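Local coordinates for protein SsfS6 (Streptomyces sp. SF2575, PDB 4FZR) that belongs to the erythromycin biosynthesis protein CIII-like family and adopts the GT-B fold, with two domains each built on a parallel beta sheet, at residues A[49-52]-A[53-56]; A[114-117]-A[118-122]; A[361-364]-A[365-368]; A[370-373]-A[374-378]. One frame throughout, in Å; residues are numbered along the deposited sequence. Where two conformers were deposited one is given.

Contact 1: A[49-52]-A[53-56]; sequences AASE and NMGP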
loop_
_atom_site.group_PDB
_atom_site.type_symbol
_atom_site.label_atom_id
_atom_site.label_comp_id
_atom_site.label_asym_id
_atom_site.label_seq_id
_atom_site.Cartn_x
_atom_site.Cartn_y
_atom_site.Cartn_z
ATOM N N ALA A 49 -12.313 -7.408 0.330
ATOM C CA ALA A 49 -12.893 -8.726 0.545
ATOM C C ALA A 49 -12.696 -9.598 -0.694
ATOM O O ALA A 49 -13.037 -9.197 -1.807
ATOM C CB ALA A 49 -14.371 -8.600 0.888
ATOM N N ALA A 50 -12.133 -10.787 -0.496
ATOM C CA ALA A 50 -11.844 -11.693 -1.604
ATOM C C ALA A 50 -11.686 -13.125 -1.097
ATOM O O ALA A 50 -11.819 -13.383 0.099
ATOM C CB ALA A 50 -10.585 -11.244 -2.340
ATOM N N SER A 51 -11.407 -14.054 -2.008
ATOM C CA SER A 51 -11.218 -15.453 -1.636
ATOM C C SER A 51 -10.017 -15.610 -0.701
ATOM O O SER A 51 -9.061 -14.838 -0.767
ATOM C CB SER A 51 -11.040 -16.322 -2.883
ATOM O OG SER A 51 -9.844 -15.996 -3.570
ATOM N N GLU A 52 -10.079 -16.617 0.166
ATOM C CA GLU A 52 -9.053 -16.845 1.180
ATOM C C GLU A 52 -7.642 -16.810 0.604
ATOM O O GLU A 52 -6.713 -16.312 1.245
ATOM C CB GLU A 52 -9.285 -18.196 1.857
ATOM C CG GLU A 52 -8.266 -18.528 2.935
ATOM C CD GLU A 52 -8.535 -17.786 4.228
ATOM O OE1 GLU A 52 -9.692 -17.817 4.698
ATOM O OE2 GLU A 52 -7.595 -17.164 4.770
ATOM N N ASN A 53 -7.480 -17.344 -0.601
ATOM C CA ASN A 53 -6.155 -17.460 -1.209
ATOM C C ASN A 53 -5.589 -16.136 -1.724
ATOM O O ASN A 53 -4.418 -16.057 -2.098
ATOM C CB ASN A 53 -6.161 -18.510 -2.327
ATOM C CG ASN A 53 -7.129 -18.177 -3.446
ATOM O OD1 ASN A 53 -8.344 -18.176 -3.254
ATOM N ND2 ASN A 53 -6.592 -17.912 -4.631
HETATM N N MSE A 54 -6.414 -15.096 -1.733
HETATM C CA MSE A 54 -5.950 -13.765 -2.110
HETATM C C MSE A 54 -5.460 -12.969 -0.894
HETATM O O MSE A 54 -4.913 -11.877 -1.041
HETATM C CB MSE A 54 -7.066 -13.008 -2.838
HETATM C CG MSE A 54 -7.334 -13.511 -4.260
HETATM SE SE MSE A 54 -5.805 -13.251 -5.445
HETATM C CE MSE A 54 -4.931 -14.991 -5.266
ATOM N N GLY A 55 -5.634 -13.532 0.301
ATOM C CA GLY A 55 -5.242 -12.870 1.535
ATOM C C GLY A 55 -3.861 -12.242 1.499
ATOM O O GLY A 55 -3.719 -11.048 1.758
ATOM N N PRO A 56 -2.832 -13.046 1.191
ATOM C CA PRO A 56 -1.442 -12.574 1.151
ATOM C C PRO A 56 -1.199 -11.470 0.118
ATOM O O PRO A 56 -0.358 -10.596 0.339
ATOM C CB PRO A 56 -0.654 -13.833 0.768
ATOM C CG PRO A 56 -1.516 -14.965 1.178
ATOM C CD PRO A 56 -2.926 -14.500 0.977
#
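The hydroxyl of Ser51 donates a hydrogen bond to the side-chain carbonyl of Asn53, with OG 2.7 Å from OD1. It comes from above the amide plane, 48° out of it. Asn53 holds CG between its own backbone N and carbonyl carbon (chi1 60°), which folds the amide back over the turn toward the serine. Two backbone bonds, each spanning three residues, wind the chain into a 3-10 turn: Met54 N lies 2.8 Å from Ser51 O, and Gly55 N lies 3.1 Å from Glu52 O. Packing is sparser. The CG of Met54, present as selenomethionine, passes 3.6 Å from Ser51 OG, and its CB sits 4.0 Å from the methyl of Ala50. This is the first turn after strand 45-51 in a beta-alpha-beta unit that runs through helix 55-60 to strand 65-67. Glu52 packs on Gln216 of the second subunit. Asn53 OD1 also accepts from Leu72 N, while its ND2 donates to Cys24 O. With both ends of the amide engaged, its rotation is fixed, and the strand end, the turn and two neighbouring loops are joined through one polar side chain.

Contact 2: A[114-117]-A[118-122]; sequences EALA and LAERW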
loop_
_atom_site.group_PDB
_atom_site.type_symbol
_atom_site.label_atom_id
_atom_site.label_comp_id
_atom_site.label_asym_id
_atom_site.label_seq_id
_atom_site.Cartn_x
_atom_site.Cartn_y
_atom_site.Cartn_z
ATOM N N GLU A 114 -20.880 -14.883 2.445
ATOM C CA GLU A 114 -19.910 -14.301 3.364
ATOM C C GLU A 114 -19.647 -12.827 3.063
ATOM O O GLU A 114 -19.270 -12.067 3.954
ATOM C CB GLU A 114 -18.598 -15.089 3.329
ATOM C CG GLU A 114 -18.602 -16.334 4.198
ATOM C CD GLU A 114 -18.934 -16.023 5.646
ATOM O OE1 GLU A 114 -18.262 -15.152 6.237
ATOM O OE2 GLU A 114 -19.872 -16.645 6.190
ATOM N N ALA A 115 -19.850 -12.423 1.813
ATOM C CA ALA A 115 -19.636 -11.036 1.426
ATOM C C ALA A 115 -20.774 -10.169 1.952
ATOM O O ALA A 115 -20.553 -9.048 2.417
ATOM C CB ALA A 115 -19.516 -10.909 -0.090
ATOM N N LEU A 116 -21.991 -10.697 1.887
ATOM C CA LEU A 116 -23.160 -9.970 2.362
ATOM C C LEU A 116 -23.173 -9.911 3.885
ATOM O O LEU A 116 -23.470 -8.868 4.469
ATOM C CB LEU A 116 -24.442 -10.627 1.860
ATOM C CG LEU A 116 -25.715 -9.871 2.238
ATOM C CD1 LEU A 116 -25.662 -8.432 1.737
ATOM C CD2 LEU A 116 -26.944 -10.579 1.695
ATOM N N ALA A 117 -22.847 -11.034 4.522
ATOM C CA ALA A 117 -22.793 -11.104 5.978
ATOM C C ALA A 117 -21.753 -10.119 6.487
ATOM O O ALA A 117 -21.974 -9.419 7.474
ATOM C CB ALA A 117 -22.458 -12.524 6.443
ATOM N N LEU A 118 -20.620 -10.062 5.798
ATOM C CA LEU A 118 -19.554 -9.141 6.162
ATOM C C LEU A 118 -20.028 -7.691 6.058
ATOM O O LEU A 118 -19.773 -6.885 6.949
ATOM C CB LEU A 118 -18.337 -9.363 5.262
ATOM C CG LEU A 118 -17.154 -8.420 5.480
ATOM C CD1 LEU A 118 -16.586 -8.548 6.891
ATOM C CD2 LEU A 118 -16.084 -8.693 4.438
ATOM N N ALA A 119 -20.723 -7.373 4.969
ATOM C CA ALA A 119 -21.184 -6.008 4.711
ATOM C C ALA A 119 -22.255 -5.558 5.703
ATOM O O ALA A 119 -22.396 -4.368 5.986
ATOM C CB ALA A 119 -21.710 -5.896 3.289
ATOM N N GLU A 120 -23.022 -6.510 6.218
ATOM C CA GLU A 120 -24.029 -6.208 7.226
ATOM C C GLU A 120 -23.381 -5.890 8.571
ATOM O O GLU A 120 -23.878 -5.057 9.325
ATOM C CB GLU A 120 -25.003 -7.378 7.362
ATOM C CG GLU A 120 -26.095 -7.378 6.309
ATOM C CD GLU A 120 -26.732 -8.742 6.126
ATOM O OE1 GLU A 120 -26.348 -9.678 6.858
ATOM O OE2 GLU A 120 -27.611 -8.879 5.247
ATOM N N ARG A 121 -22.277 -6.564 8.874
ATOM C CA ARG A 121 -21.548 -6.304 10.109
ATOM C C ARG A 121 -20.717 -5.034 9.996
ATOM O O ARG A 121 -20.638 -4.246 10.939
ATOM C CB ARG A 121 -20.634 -7.480 10.453
ATOM C CG ARG A 121 -21.351 -8.670 11.056
ATOM C CD ARG A 121 -20.373 -9.784 11.389
ATOM N NE ARG A 121 -20.976 -10.824 12.220
ATOM C CZ ARG A 121 -21.689 -11.847 11.754
ATOM N NH1 ARG A 121 -21.908 -11.982 10.451
ATOM N NH2 ARG A 121 -22.192 -12.737 12.597
ATOM N N TRP A 122 -20.097 -4.841 8.839
ATOM C CA TRP A 122 -19.158 -3.736 8.650
ATOM C C TRP A 122 -19.853 -2.447 8.222
ATOM O O TRP A 122 -19.367 -1.351 8.505
ATOM C CB TRP A 122 -18.093 -4.127 7.623
ATOM C CG TRP A 122 -16.843 -3.307 7.703
ATOM C CD1 TRP A 122 -15.994 -3.215 8.764
ATOM C CD2 TRP A 122 -16.291 -2.478 6.671
ATOM N NE1 TRP A 122 -14.949 -2.375 8.462
ATOM C CE2 TRP A 122 -15.108 -1.911 7.183
ATOM C CE3 TRP A 122 -16.683 -2.159 5.368
ATOM C CZ2 TRP A 122 -14.315 -1.041 6.439
ATOM C CZ3 TRP A 122 -15.894 -1.294 4.632
ATOM C CH2 TRP A 122 -14.722 -0.747 5.169
#
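Leu118 meets Glu114 at the start of the last turns of helix 93-122, a long helix packed against the parallel sheet of the N-terminal Rossmann-like domain. Its N bonds to Glu114 O at 3.0 Å, and its CB lies 3.1 Å from the same oxygen. CG anti to the backbone N (chi1 177°) goes with a branched end that packs on Ala49 of strand 45-51 and on Phe222 of the second subunit. Ala119 follows with its N 3.1 Å from Ala115 O. Its small methyl faces inward, touching Leu19 of strand 17-21 and Leu143 of helix 135-143. At Glu120 the backbone N bonds to Leu116 O, and the extended side chain turns back obliquely over the leucine, bringing OE2 within 3.7 Å of Leu116 CG. That approach is a plain carboxylate-to-hydrocarbon contact on an exposed flank, while the leucine packs on Thr142 and Leu143. Arg121 donates its backbone N to Ala117 O at 3.2 Å. In the conformer described, one of two deposited, the guanidinium is directed back along the helix, and a salt bridge from NH2 to Glu223 of the second subunit must be regarded as tentative. Trp122 closes the helix: its indole takes part in a cation-pi interaction with Arg17, and its ring meets Phe222 of the second subunit with the planes about 80° apart. Its backbone N reaches Leu118 O at 2.8 Å, the shortest of these main-chain bonds.

Contact 3: A[361-364]-A[365-368]; sequences ACAR and IRDD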
loop_
_atom_site.group_PDB
_atom_site.type_symbol
_atom_site.label_atom_id
_atom_site.label_comp_id
_atom_site.label_asym_id
_atom_site.label_seq_id
_atom_site.Cartn_x
_atom_site.Cartn_y
_atom_site.Cartn_z
ATOM N N ALA A 361 8.744 -11.224 -34.177
ATOM C CA ALA A 361 8.132 -10.011 -33.640
ATOM C C ALA A 361 9.150 -9.147 -32.906
ATOM O O ALA A 361 9.132 -7.923 -33.017
ATOM C CB ALA A 361 6.980 -10.368 -32.713
ATOM N N CYS A 362 10.037 -9.788 -32.153
ATOM C CA CYS A 362 11.048 -9.063 -31.390
ATOM C C CYS A 362 12.058 -8.377 -32.308
ATOM O O CYS A 362 12.437 -7.231 -32.070
ATOM C CB CYS A 362 11.769 -10.001 -30.422
ATOM S SG CYS A 362 10.687 -10.731 -29.172
ATOM N N ALA A 363 12.488 -9.078 -33.355
ATOM C CA ALA A 363 13.429 -8.519 -34.322
ATOM C C ALA A 363 12.773 -7.378 -35.090
ATOM O O ALA A 363 13.408 -6.367 -35.393
ATOM C CB ALA A 363 13.898 -9.598 -35.281
ATOM N N ARG A 364 11.494 -7.555 -35.399
ATOM C CA ARG A 364 10.709 -6.546 -36.097
ATOM C C ARG A 364 10.660 -5.258 -35.276
ATOM O O ARG A 364 10.862 -4.164 -35.803
ATOM C CB ARG A 364 9.295 -7.080 -36.330
ATOM C CG ARG A 364 8.512 -6.387 -37.430
ATOM C CD ARG A 364 7.229 -7.153 -37.713
ATOM N NE ARG A 364 6.286 -6.401 -38.537
ATOM C CZ ARG A 364 5.005 -6.726 -38.690
ATOM N NH1 ARG A 364 4.506 -7.788 -38.068
ATOM N NH2 ARG A 364 4.217 -5.988 -39.459
ATOM N N ILE A 365 10.399 -5.402 -33.980
ATOM C CA ILE A 365 10.340 -4.266 -33.065
ATOM C C ILE A 365 11.732 -3.702 -32.819
ATOM O O ILE A 365 11.913 -2.492 -32.688
ATOM C CB ILE A 365 9.727 -4.681 -31.718
ATOM C CG1 ILE A 365 8.221 -4.876 -31.875
ATOM C CG2 ILE A 365 10.010 -3.633 -30.644
ATOM C CD1 ILE A 365 7.627 -5.820 -30.878
ATOM N N ARG A 366 12.712 -4.597 -32.757
ATOM C CA ARG A 366 14.101 -4.221 -32.514
ATOM C C ARG A 366 14.647 -3.331 -33.631
ATOM O O ARG A 366 15.605 -2.586 -33.426
ATOM C CB ARG A 366 14.961 -5.481 -32.390
ATOM C CG ARG A 366 16.426 -5.254 -32.020
ATOM C CD ARG A 366 17.280 -6.406 -32.537
ATOM N NE ARG A 366 17.230 -6.482 -33.999
ATOM C CZ ARG A 366 17.391 -7.594 -34.715
ATOM N NH1 ARG A 366 17.614 -8.760 -34.121
ATOM N NH2 ARG A 366 17.317 -7.542 -36.037
ATOM N N ASP A 367 14.040 -3.409 -34.812
ATOM C CA ASP A 367 14.526 -2.664 -35.969
ATOM C C ASP A 367 13.601 -1.507 -36.346
ATOM O O ASP A 367 14.057 -0.473 -36.831
ATOM C CB ASP A 367 14.709 -3.601 -37.169
ATOM C CG ASP A 367 15.829 -4.606 -36.960
ATOM O OD1 ASP A 367 16.795 -4.283 -36.237
ATOM O OD2 ASP A 367 15.744 -5.720 -37.520
ATOM N N ASP A 368 12.303 -1.686 -36.120
ATOM C CA ASP A 368 11.319 -0.670 -36.475
ATOM C C ASP A 368 11.029 0.235 -35.273
ATOM O O ASP A 368 10.452 -0.200 -34.275
ATOM C CB ASP A 368 10.035 -1.334 -36.979
ATOM C CG ASP A 368 9.056 -0.340 -37.573
ATOM O OD1 ASP A 368 9.193 0.871 -37.304
ATOM O OD2 ASP A 368 8.144 -0.773 -38.309
#
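Ile365 N bonds to Ala361 O at 3.0 Å and Arg366 N to Cys362 O at 2.7 Å, carrying regular alpha-helical bonding toward the end of helix 358-367. The bonding weakens at Asp367, whose N makes weak bonds to Ala363 O and Arg364 O, and Asp368 N then closes the last turn on Arg364 O at 2.9 Å. Among the charged groups, Arg366 grips the neighbouring Asp367 side-on. Its NH2 lies 2.8 Å from OD2 and its NE 3.2 Å from OD1, the second oxygen being in the guanidinium plane but approached from above the carboxylate plane. The bend at chi3 (63°) swings the guanidinium round to this partner, and NH1 is left to donate to Leu263 O. Apolar contact is modest. The methyl of Ala363 sits over one guanidinium face of Arg366, 3.7 Å above the plane and offset toward its rim, while Ile365 and Ala361 both rest on Val324 and Val346 of the sheet. Asp368 leaves helical geometry and caps a backbone N just beyond the segment, its OD1 also hydrogen-bonded to Ser370 OG. The arrangement is that of a tight helix-to-helix turn, here on the flank of the C-terminal Rossmann-like domain of a GT-B protein.

Contact 4: A[370-373]-A[374-378]; sequences SYVG and NARRL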
loop_
_atom_site.group_PDB
_atom_site.type_symbol
_atom_site.label_atom_id
_atom_site.label_comp_id
_atom_site.label_asym_id
_atom_site.label_seq_id
_atom_site.Cartn_x
_atom_site.Cartn_y
_atom_site.Cartn_z
ATOM N N SER A 370 8.993 2.594 -34.997
ATOM C CA SER A 370 7.613 3.066 -34.945
ATOM C C SER A 370 6.859 2.418 -33.787
ATOM O O SER A 370 5.746 2.833 -33.451
ATOM C CB SER A 370 6.889 2.773 -36.263
ATOM O OG SER A 370 6.665 1.383 -36.432
ATOM N N TYR A 371 7.466 1.402 -33.183
ATOM C CA TYR A 371 6.839 0.681 -32.080
ATOM C C TYR A 371 7.081 1.369 -30.743
ATOM O O TYR A 371 6.146 1.566 -29.968
ATOM C CB TYR A 371 7.327 -0.766 -32.043
ATOM C CG TYR A 371 6.736 -1.620 -33.139
ATOM C CD1 TYR A 371 5.492 -2.219 -32.984
ATOM C CD2 TYR A 371 7.419 -1.824 -34.330
ATOM C CE1 TYR A 371 4.946 -3.000 -33.986
ATOM C CE2 TYR A 371 6.883 -2.603 -35.337
ATOM C CZ TYR A 371 5.645 -3.188 -35.161
ATOM O OH TYR A 371 5.107 -3.965 -36.161
ATOM N N VAL A 372 8.328 1.734 -30.469
ATOM C CA VAL A 372 8.624 2.527 -29.287
ATOM C C VAL A 372 7.846 3.833 -29.372
ATOM O O VAL A 372 7.214 4.257 -28.407
ATOM C CB VAL A 372 10.117 2.858 -29.174
ATOM C CG1 VAL A 372 10.368 3.678 -27.922
ATOM C CG2 VAL A 372 10.945 1.585 -29.150
ATOM N N GLY A 373 7.894 4.460 -30.543
ATOM C CA GLY A 373 7.203 5.715 -30.771
ATOM C C GLY A 373 5.733 5.656 -30.397
ATOM O O GLY A 373 5.231 6.518 -29.675
ATOM N N ASN A 374 5.038 4.641 -30.897
ATOM C CA ASN A 374 3.632 4.435 -30.564
ATOM C C ASN A 374 3.407 4.126 -29.084
ATOM O O ASN A 374 2.469 4.638 -28.472
ATOM C CB ASN A 374 3.052 3.312 -31.425
ATOM C CG ASN A 374 2.469 3.824 -32.722
ATOM O OD1 ASN A 374 1.667 4.758 -32.725
ATOM N ND2 ASN A 374 2.878 3.225 -33.835
ATOM N N ALA A 375 4.266 3.285 -28.518
ATOM C CA ALA A 375 4.176 2.927 -27.105
ATOM C C ALA A 375 4.305 4.170 -26.233
ATOM O O ALA A 375 3.539 4.359 -25.287
ATOM C CB ALA A 375 5.256 1.917 -26.745
ATOM N N ARG A 376 5.278 5.015 -26.562
ATOM C CA ARG A 376 5.520 6.241 -25.812
ATOM C C ARG A 376 4.396 7.248 -26.024
ATOM O O ARG A 376 4.052 8.001 -25.114
ATOM C CB ARG A 376 6.855 6.865 -26.218
ATOM C CG ARG A 376 8.068 6.029 -25.857
ATOM C CD ARG A 376 9.350 6.756 -26.218
ATOM N NE ARG A 376 10.538 6.036 -25.772
ATOM C CZ ARG A 376 11.784 6.433 -26.011
ATOM N NH1 ARG A 376 12.010 7.548 -26.696
ATOM N NH2 ARG A 376 12.806 5.716 -25.566
ATOM N N ARG A 377 3.828 7.267 -27.227
ATOM C CA ARG A 377 2.692 8.137 -27.515
ATOM C C ARG A 377 1.516 7.784 -26.611
ATOM O O ARG A 377 0.869 8.665 -26.046
ATOM C CB ARG A 377 2.269 8.028 -28.984
ATOM C CG ARG A 377 0.962 8.753 -29.296
ATOM C CD ARG A 377 0.566 8.643 -30.763
ATOM N NE ARG A 377 0.421 7.256 -31.197
ATOM C CZ ARG A 377 -0.618 6.478 -30.903
ATOM N NH1 ARG A 377 -1.621 6.931 -30.162
ATOM N NH2 ARG A 377 -0.655 5.231 -31.348
ATOM N N LEU A 378 1.249 6.487 -26.482
ATOM C CA LEU A 378 0.142 5.997 -25.668
ATOM C C LEU A 378 0.394 6.236 -24.183
ATOM O O LEU A 378 -0.511 6.641 -23.450
ATOM C CB LEU A 378 -0.078 4.506 -25.924
ATOM C CG LEU A 378 -0.690 4.169 -27.282
ATOM C CD1 LEU A 378 -0.638 2.675 -27.534
ATOM C CD2 LEU A 378 -2.122 4.676 -27.359
#
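Val372 lays its CG1 methyl over one face of the Arg376 guanidinium, at its NE end, one helical turn ahead. The two side chains run side by side in the same direction, and CG1 comes within 3.2 Å of NE and 3.6 Å of CZ, a tight fit. The valine has CG1 anti to its main-chain nitrogen (chi1 -180°), while the arginine is extended from CG to NE, its aliphatic part following the same methyl. Beneath them Arg376 N bonds to Val372 O at 2.8 Å. On another flank Asn374 serves two directions. Its ND2 makes a weak bond to Ser370 O, 2.9 Å away, and another weak one to Gly343 O; its OD1 receives both NE of Arg377, at 3.2 Å, and NH2, at 2.7 Å. That oxygen lies in the guanidinium plane, so the fork orients the arginine head alongside the helix, with NH1 turned to a weak bond with Ser193. Helix 370-382 follows helix 358-367 in the chain and meets it through Tyr371, which packs on Arg364 and Ile365. Tyr371 and Val372 also touch Pro322, just before strand 323-325, and Leu378 rests on Ala344, just before strand 345-347.

In the fold
All four contacts are local, lying in series along the chain, so none nests within or crosses another and none closes a long loop. Contact 1 turns strand 45-51 into helix 55-60; contact 2 lies at the far end of helix 93-122, and the pair meet where Ala49 packs on Leu118. Both belong to the N-terminal half, and each touches the second subunit. Beyond the chain's centre, about 40 Å from contact 1 between centres, contact 3 ends helix 358-367 and contact 4 begins helix 370-382. These successive helices touch through Arg364, Ile365 and Tyr371, joining the two turns on one flank of the C-terminal domain.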